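Local coordinates for protein 3-hexulose-6-phosphate synthase (Mycobacterium gastri, PDB 3AJX) that belongs to the orotidine 5'-phosphate decarboxylase/HUMPS family of TIM-barrel proteins and holds a magnesium ion, at residues L16-I28 and I189-R203. The protein carries 1 engineered substitution. Residues are numbered along the deposited sequence; the frame is centred on the assembly and turned at random.
Sequences LELAGKVAEYVDI and IYGAADPAAAAKELR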
ATOM      1  N   LEU A  16      18.211  10.424  -3.506  1.00 12.71           N
ATOM      2  CA  LEU A  16      19.561  10.241  -4.031  1.00 13.63           C
ATOM      3  C   LEU A  16      20.595  10.986  -3.192  1.00 14.26           C
ATOM      4  O   LEU A  16      21.675  10.463  -2.914  1.00 13.40           O
ATOM      5  CB  LEU A  16      19.635  10.727  -5.477  1.00 13.75           C
ATOM      6  CG  LEU A  16      18.981   9.845  -6.540  1.00 15.77           C
ATOM      7  CD1 LEU A  16      19.045  10.548  -7.886  1.00 16.50           C
ATOM      8  CD2 LEU A  16      19.694   8.500  -6.604  1.00 14.42           C
ATOM      9  N   GLU A  17      20.270  12.212  -2.791  1.00 15.26           N
ATOM     10  CA  GLU A  17      21.195  12.991  -1.982  1.00 17.03           C
ATOM     11  C   GLU A  17      21.437  12.305  -0.644  1.00 17.07           C
ATOM     12  O   GLU A  17      22.575  12.217  -0.184  1.00 16.30           O
ATOM     13  CB  GLU A  17      20.653  14.406  -1.757  1.00 19.43           C
ATOM     14  CG  GLU A  17      21.506  15.239  -0.806  1.00 26.05           C
ATOM     15  CD  GLU A  17      21.101  16.700  -0.776  1.00 30.50           C
ATOM     16  OE1 GLU A  17      21.616  17.443   0.089  1.00 33.08           O
ATOM     17  OE2 GLU A  17      20.275  17.108  -1.622  1.00 32.53           O
ATOM     18  N   LEU A  18      20.369  11.807  -0.024  1.00 14.48           N
ATOM     19  CA  LEU A  18      20.499  11.128   1.260  1.00 14.64           C
ATOM     20  C   LEU A  18      21.287   9.836   1.113  1.00 14.53           C
ATOM     21  O   LEU A  18      22.193   9.561   1.899  1.00 14.16           O
ATOM     22  CB  LEU A  18      19.120  10.815   1.851  1.00 13.44           C
ATOM     23  CG  LEU A  18      19.155  10.110   3.210  1.00 13.38           C
ATOM     24  CD1 LEU A  18      19.890  10.983   4.218  1.00 13.21           C
ATOM     25  CD2 LEU A  18      17.744   9.824   3.690  1.00 12.80           C
ATOM     26  N   ALA A  19      20.941   9.043   0.104  1.00 14.13           N
ATOM     27  CA  ALA A  19      21.629   7.778  -0.129  1.00 14.36           C
ATOM     28  C   ALA A  19      23.124   8.012  -0.332  1.00 15.02           C
ATOM     29  O   ALA A  19      23.948   7.212   0.104  1.00 13.92           O
ATOM     30  CB  ALA A  19      21.035   7.071  -1.345  1.00 15.32           C
ATOM     31  N   GLY A  20      23.469   9.112  -0.994  1.00 15.54           N
ATOM     32  CA  GLY A  20      24.869   9.411  -1.232  1.00 17.32           C
ATOM     33  C   GLY A  20      25.645   9.674   0.047  1.00 18.10           C
ATOM     34  O   GLY A  20      26.827   9.336   0.145  1.00 18.88           O
ATOM     35  N   LYS A  21      24.978  10.270   1.031  1.00 17.59           N
ATOM     36  CA  LYS A  21      25.612  10.598   2.306  1.00 17.64           C
ATOM     37  C   LYS A  21      25.716   9.441   3.298  1.00 16.72           C
ATOM     38  O   LYS A  21      26.622   9.420   4.132  1.00 16.59           O
ATOM     39  CB  LYS A  21      24.855  11.740   2.988  1.00 20.60           C
ATOM     40  CG  LYS A  21      24.749  13.012   2.173  1.00 24.47           C
ATOM     41  CD  LYS A  21      23.998  14.075   2.950  1.00 27.31           C
ATOM     42  CE  LYS A  21      23.869  15.360   2.149  1.00 30.44           C
ATOM     43  NZ  LYS A  21      23.151  16.415   2.917  1.00 32.27           N
ATOM     44  N   VAL A  22      24.799   8.481   3.215  1.00 15.59           N
ATOM     45  CA  VAL A  22      24.798   7.368   4.162  1.00 13.78           C
ATOM     46  C   VAL A  22      25.105   5.975   3.612  1.00 14.16           C
ATOM     47  O   VAL A  22      25.301   5.042   4.386  1.00 13.80           O
ATOM     48  CB  VAL A  22      23.438   7.288   4.906  1.00 12.78           C
ATOM     49  CG1 VAL A  22      23.101   8.639   5.509  1.00 13.01           C
ATOM     50  CG2 VAL A  22      22.334   6.837   3.952  1.00 13.59           C
ATOM     51  N   ALA A  23      25.152   5.834   2.289  1.00 13.99           N
ATOM     52  CA  ALA A  23      25.404   4.538   1.655  1.00 15.89           C
ATOM     53  C   ALA A  23      26.555   3.726   2.246  1.00 16.88           C
ATOM     54  O   ALA A  23      26.424   2.523   2.481  1.00 15.11           O
ATOM     55  CB  ALA A  23      25.632   4.735   0.159  1.00 17.55           C
ATOM     56  N   GLU A  24      27.684   4.384   2.482  1.00 16.97           N
ATOM     57  CA  GLU A  24      28.861   3.710   3.020  1.00 17.38           C
ATOM     58  C   GLU A  24      28.666   3.103   4.406  1.00 16.68           C
ATOM     59  O   GLU A  24      29.425   2.221   4.809  1.00 17.29           O
ATOM     60  CB  GLU A  24      30.043   4.684   3.051  1.00 19.64           C
ATOM     61  CG  GLU A  24      29.772   5.954   3.841  1.00 22.91           C
ATOM     62  CD  GLU A  24      30.850   7.004   3.648  1.00 25.52           C
ATOM     63  OE1 GLU A  24      32.002   6.767   4.075  1.00 25.48           O
ATOM     64  OE2 GLU A  24      30.543   8.068   3.063  1.00 24.83           O
ATOM     65  N   TYR A  25      27.650   3.562   5.129  1.00 14.76           N
ATOM     66  CA  TYR A  25      27.398   3.064   6.478  1.00 15.50           C
ATOM     67  C   TYR A  25      26.257   2.059   6.585  1.00 14.81           C
ATOM     68  O   TYR A  25      26.008   1.515   7.662  1.00 15.26           O
ATOM     69  CB  TYR A  25      27.114   4.236   7.419  1.00 16.65           C
ATOM     70  CG  TYR A  25      28.184   5.300   7.396  1.00 18.01           C
ATOM     71  CD1 TYR A  25      27.935   6.553   6.840  1.00 18.14           C
ATOM     72  CD2 TYR A  25      29.453   5.045   7.907  1.00 19.31           C
ATOM     73  CE1 TYR A  25      28.926   7.527   6.793  1.00 20.97           C
ATOM     74  CE2 TYR A  25      30.452   6.010   7.866  1.00 20.61           C
ATOM     75  CZ  TYR A  25      30.182   7.246   7.308  1.00 21.52           C
ATOM     76  OH  TYR A  25      31.174   8.197   7.257  1.00 23.17           O
ATOM     77  N   VAL A  26      25.567   1.807   5.480  1.00 15.19           N
ATOM     78  CA  VAL A  26      24.439   0.878   5.504  1.00 13.57           C
ATOM     79  C   VAL A  26      24.584  -0.295   4.547  1.00 13.89           C
ATOM     80  O   VAL A  26      25.318  -0.229   3.559  1.00 14.15           O
ATOM     81  CB  VAL A  26      23.115   1.597   5.169  1.00 13.15           C
ATOM     82  CG1 VAL A  26      22.902   2.763   6.120  1.00 12.77           C
ATOM     83  CG2 VAL A  26      23.134   2.071   3.726  1.00 13.49           C
ATOM     84  N   ASP A  27      23.860  -1.368   4.852  1.00 13.38           N
ATOM     85  CA  ASP A  27      23.870  -2.577   4.036  1.00 12.74           C
ATOM     86  C   ASP A  27      22.683  -2.567   3.083  1.00 11.93           C
ATOM     87  O   ASP A  27      22.767  -3.053   1.954  1.00 11.60           O
ATOM     88  CB  ASP A  27      23.763  -3.807   4.935  1.00 14.04           C
ATOM     89  CG  ASP A  27      24.859  -3.866   5.968  1.00 15.04           C
ATOM     90  OD1 ASP A  27      26.009  -4.163   5.588  1.00 19.33           O
ATOM     91  OD2 ASP A  27      24.573  -3.605   7.155  1.00 17.05           O
ATOM     92  N   ILE A  28      21.579  -1.992   3.550  1.00 10.30           N
ATOM     93  CA  ILE A  28      20.351  -1.943   2.774  1.00  9.86           C
ATOM     94  C   ILE A  28      19.822  -0.525   2.661  1.00  8.98           C
ATOM     95  O   ILE A  28      19.777   0.209   3.648  1.00  9.09           O
ATOM     96  CB  ILE A  28      19.266  -2.826   3.443  1.00  8.64           C
ATOM     97  CG1 ILE A  28      19.771  -4.267   3.540  1.00  9.19           C
ATOM     98  CG2 ILE A  28      17.955  -2.757   2.662  1.00 10.19           C
ATOM     99  CD1 ILE A  28      18.852  -5.178   4.316  1.00 12.68           C
ATOM    100  N   ILE A 189      17.935   8.936  10.916  1.00 11.62           N
ATOM    101  CA  ILE A 189      18.880   9.302   9.874  1.00 10.14           C
ATOM    102  C   ILE A 189      18.426  10.503   9.036  1.00 13.38           C
ATOM    103  O   ILE A 189      19.095  11.540   9.040  1.00 13.12           O
ATOM    104  CB  ILE A 189      19.180   8.101   8.938  1.00 11.25           C
ATOM    105  CG1 ILE A 189      19.892   6.996   9.727  1.00 10.92           C
ATOM    106  CG2 ILE A 189      20.052   8.551   7.768  1.00 10.39           C
ATOM    107  CD1 ILE A 189      20.205   5.750   8.912  1.00 13.35           C
ATOM    108  N   TYR A 190      17.296  10.388   8.337  1.00 12.54           N
ATOM    109  CA  TYR A 190      16.850  11.502   7.498  1.00 12.85           C
ATOM    110  C   TYR A 190      16.360  12.736   8.255  1.00 13.81           C
ATOM    111  O   TYR A 190      16.282  13.827   7.686  1.00 15.37           O
ATOM    112  CB  TYR A 190      15.781  11.046   6.476  1.00 11.42           C
ATOM    113  CG  TYR A 190      14.442  10.603   7.035  1.00 12.23           C
ATOM    114  CD1 TYR A 190      14.093   9.252   7.072  1.00 11.36           C
ATOM    115  CD2 TYR A 190      13.507  11.533   7.489  1.00 12.14           C
ATOM    116  CE1 TYR A 190      12.844   8.838   7.545  1.00 12.96           C
ATOM    117  CE2 TYR A 190      12.257  11.129   7.964  1.00 13.80           C
ATOM    118  CZ  TYR A 190      11.933   9.782   7.990  1.00 13.35           C
ATOM    119  OH  TYR A 190      10.705   9.382   8.467  1.00 14.82           O
ATOM    120  N   GLY A 191      16.046  12.574   9.537  1.00 13.21           N
ATOM    121  CA  GLY A 191      15.573  13.700  10.325  1.00 13.83           C
ATOM    122  C   GLY A 191      16.681  14.432  11.065  1.00 14.35           C
ATOM    123  O   GLY A 191      16.424  15.414  11.768  1.00 14.89           O
ATOM    124  N   ALA A 192      17.916  13.971  10.897  1.00 13.66           N
ATOM    125  CA  ALA A 192      19.059  14.581  11.572  1.00 14.20           C
ATOM    126  C   ALA A 192      19.707  15.714  10.778  1.00 15.02           C
ATOM    127  O   ALA A 192      19.632  15.752   9.550  1.00 16.25           O
ATOM    128  CB  ALA A 192      20.097  13.512  11.884  1.00 13.36           C
ATOM    129  N   ALA A 193      20.346  16.639  11.490  1.00 17.30           N
ATOM    130  CA  ALA A 193      21.020  17.756  10.837  1.00 16.65           C
ATOM    131  C   ALA A 193      22.220  17.202  10.081  1.00 16.26           C
ATOM    132  O   ALA A 193      22.641  17.754   9.064  1.00 17.75           O
ATOM    133  CB  ALA A 193      21.479  18.780  11.876  1.00 20.41           C
ATOM    134  N   ASP A 194      22.754  16.092  10.585  1.00 15.31           N
ATOM    135  CA  ASP A 194      23.911  15.435   9.986  1.00 14.54           C
ATOM    136  C   ASP A 194      23.596  13.952   9.756  1.00 14.32           C
ATOM    137  O   ASP A 194      24.012  13.090  10.532  1.00 13.65           O
ATOM    138  CB  ASP A 194      25.112  15.576  10.922  1.00 14.57           C
ATOM    139  CG  ASP A 194      26.406  15.120  10.290  1.00 16.83           C
ATOM    140  OD1 ASP A 194      26.371  14.595   9.157  1.00 16.57           O
ATOM    141  OD2 ASP A 194      27.463  15.284  10.935  1.00 14.98           O
ATOM    142  N   PRO A 195      22.855  13.637   8.682  1.00 13.03           N
ATOM    143  CA  PRO A 195      22.479  12.257   8.351  1.00 13.37           C
ATOM    144  C   PRO A 195      23.650  11.277   8.255  1.00 13.83           C
ATOM    145  O   PRO A 195      23.555  10.138   8.718  1.00 12.95           O
ATOM    146  CB  PRO A 195      21.746  12.410   7.020  1.00 13.60           C
ATOM    147  CG  PRO A 195      21.109  13.763   7.155  1.00 15.16           C
ATOM    148  CD  PRO A 195      22.240  14.585   7.737  1.00 14.10           C
ATOM    149  N   ALA A 196      24.747  11.717   7.649  1.00 13.92           N
ATOM    150  CA  ALA A 196      25.921  10.864   7.496  1.00 14.50           C
ATOM    151  C   ALA A 196      26.461  10.414   8.848  1.00 14.93           C
ATOM    152  O   ALA A 196      26.726   9.227   9.056  1.00 15.00           O
ATOM    153  CB  ALA A 196      27.005  11.603   6.722  1.00 16.21           C
ATOM    154  N   ALA A 197      26.628  11.359   9.768  1.00 14.53           N
ATOM    155  CA  ALA A 197      27.141  11.033  11.093  1.00 15.24           C
ATOM    156  C   ALA A 197      26.158  10.157  11.860  1.00 14.32           C
ATOM    157  O   ALA A 197      26.564   9.278  12.621  1.00 15.97           O
ATOM    158  CB  ALA A 197      27.430  12.315  11.877  1.00 15.58           C
ATOM    159  N   ALA A 198      24.864  10.398  11.662  1.00 13.24           N
ATOM    160  CA  ALA A 198      23.837   9.613  12.342  1.00 12.81           C
ATOM    161  C   ALA A 198      23.917   8.157  11.904  1.00 12.31           C
ATOM    162  O   ALA A 198      23.816   7.244  12.727  1.00 13.05           O
ATOM    163  CB  ALA A 198      22.452  10.179  12.035  1.00 12.43           C
ATOM    164  N   ALA A 199      24.097   7.944  10.603  1.00 12.15           N
ATOM    165  CA  ALA A 199      24.190   6.593  10.065  1.00 13.21           C
ATOM    166  C   ALA A 199      25.455   5.922  10.584  1.00 14.50           C
ATOM    167  O   ALA A 199      25.431   4.753  10.970  1.00 13.85           O
ATOM    168  CB  ALA A 199      24.197   6.628   8.535  1.00 13.00           C
ATOM    169  N   LYS A 200      26.554   6.673  10.604  1.00 15.54           N
ATOM    170  CA  LYS A 200      27.832   6.147  11.079  1.00 16.72           C
ATOM    171  C   LYS A 200      27.737   5.716  12.539  1.00 17.00           C
ATOM    172  O   LYS A 200      28.220   4.647  12.919  1.00 16.78           O
ATOM    173  CB  LYS A 200      28.933   7.203  10.921  1.00 18.39           C
ATOM    174  CG  LYS A 200      30.330   6.687  11.253  1.00 19.34           C
ATOM    175  CD  LYS A 200      31.400   7.761  11.105  1.00 21.65           C
ATOM    176  CE  LYS A 200      32.789   7.164  11.324  1.00 23.07           C
ATOM    177  NZ  LYS A 200      33.875   8.179  11.222  1.00 25.51           N
ATOM    178  N   GLU A 201      27.105   6.551  13.355  1.00 16.44           N
ATOM    179  CA  GLU A 201      26.953   6.259  14.775  1.00 17.78           C
ATOM    180  C   GLU A 201      26.035   5.062  15.021  1.00 15.76           C
ATOM    181  O   GLU A 201      26.257   4.280  15.947  1.00 15.85           O
ATOM    182  CB  GLU A 201      26.443   7.509  15.495  1.00 19.73           C
ATOM    183  CG  GLU A 201      27.460   8.648  15.452  1.00 28.16           C
ATOM    184  CD  GLU A 201      26.853  10.011  15.727  1.00 31.34           C
ATOM    185  OE1 GLU A 201      25.954  10.426  14.965  1.00 34.81           O
ATOM    186  OE2 GLU A 201      27.282  10.669  16.699  1.00 35.52           O
ATOM    187  N   LEU A 202      25.000   4.917  14.200  1.00 14.70           N
ATOM    188  CA  LEU A 202      24.102   3.775  14.342  1.00 12.42           C
ATOM    189  C   LEU A 202      24.893   2.502  14.031  1.00 13.90           C
ATOM    190  O   LEU A 202      24.782   1.494  14.736  1.00 14.69           O
ATOM    191  CB  LEU A 202      22.920   3.914  13.381  1.00 12.46           C
ATOM    192  CG  LEU A 202      21.802   4.839  13.860  1.00 11.70           C
ATOM    193  CD1 LEU A 202      20.929   5.245  12.685  1.00 11.46           C
ATOM    194  CD2 LEU A 202      20.986   4.135  14.943  1.00 12.63           C
ATOM    195  N   ARG A 203      25.695   2.566  12.973  1.00 12.71           N
ATOM    196  CA  ARG A 203      26.532   1.450  12.545  1.00 15.62           C
ATOM    197  C   ARG A 203      27.537   1.055  13.628  1.00 14.96           C
ATOM    198  O   ARG A 203      27.754  -0.127  13.892  1.00 15.31           O
ATOM    199  CB  ARG A 203      27.287   1.838  11.269  1.00 15.78           C
ATOM    200  CG  ARG A 203      28.528   1.003  10.979  1.00 21.96           C
ATOM    201  CD  ARG A 203      28.171  -0.424  10.624  1.00 24.52           C
ATOM    202  NE  ARG A 203      27.461  -0.494   9.352  1.00 27.64           N
ATOM    203  CZ  ARG A 203      26.983  -1.615   8.822  1.00 29.01           C
ATOM    204  NH1 ARG A 203      27.138  -2.772   9.454  1.00 29.66           N
ATOM    205  NH2 ARG A 203      26.349  -1.577   7.660  1.00 26.65           N
TER
HETATM  206  O   HOH W   1      33.629   7.593   8.149  1.00 30.29           O
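The ring of Tyr25 is sandwiched between Lys200 on one face and Glu24 CG, from its own segment, on the other. Lys200 CB makes a CH-pi contact, 3.7 Å from the centroid of the Tyr25 ring and nearly along its normal, and Lys200 CG continues over the CE2 side of the ring. With CG anti to the backbone N (chi1 -174°) and the rest of the chain extended, the lysine crosses the ring toward its hydroxyl, where a water in the ring plane joins Tyr25 OH to Lys200 NZ. The guanidinium of Arg203 meets its partners edge-on: NE and NH2 both grip the carbonyl of Tyr25, with Arg203 NE 3.0 Å from Tyr25 O, and both nitrogens approach from the same side of the carbonyl plane, well above it. Bends at chi2 and chi3 bring the arginine back to this carbonyl. Arg203 NH2 also lies 2.7 Å from Asp27 OD2 in a salt bridge, meeting that oxygen from above the carboxylate plane; the carboxylate and guanidinium planes stand 84° apart. The same OD2 accepts from Leu3 N of strand 2-7.

In this eight-stranded TIM barrel, the contact closes the ring of outer helices, laying the first, 12-22, against the last, 195-204; the axes of 16-22 and 195-203 approach to 8.8 Å and cross at -47°. Val22 is a knob in a hole formed by Ile189, Pro195, Ala196 and Ala199, with Val22 CB 3.8 Å from Ala199 CB. Small alanines let the backbones come near, and Ala196 CB lies 3.4 Å from Lys21 O. Leu18 spreads its two methyls, CD2 against Tyr190 CB and Leu18 CD1 3.7 Å from Pro195 CB, while Val22 CG1 packs on Ile189 CG2.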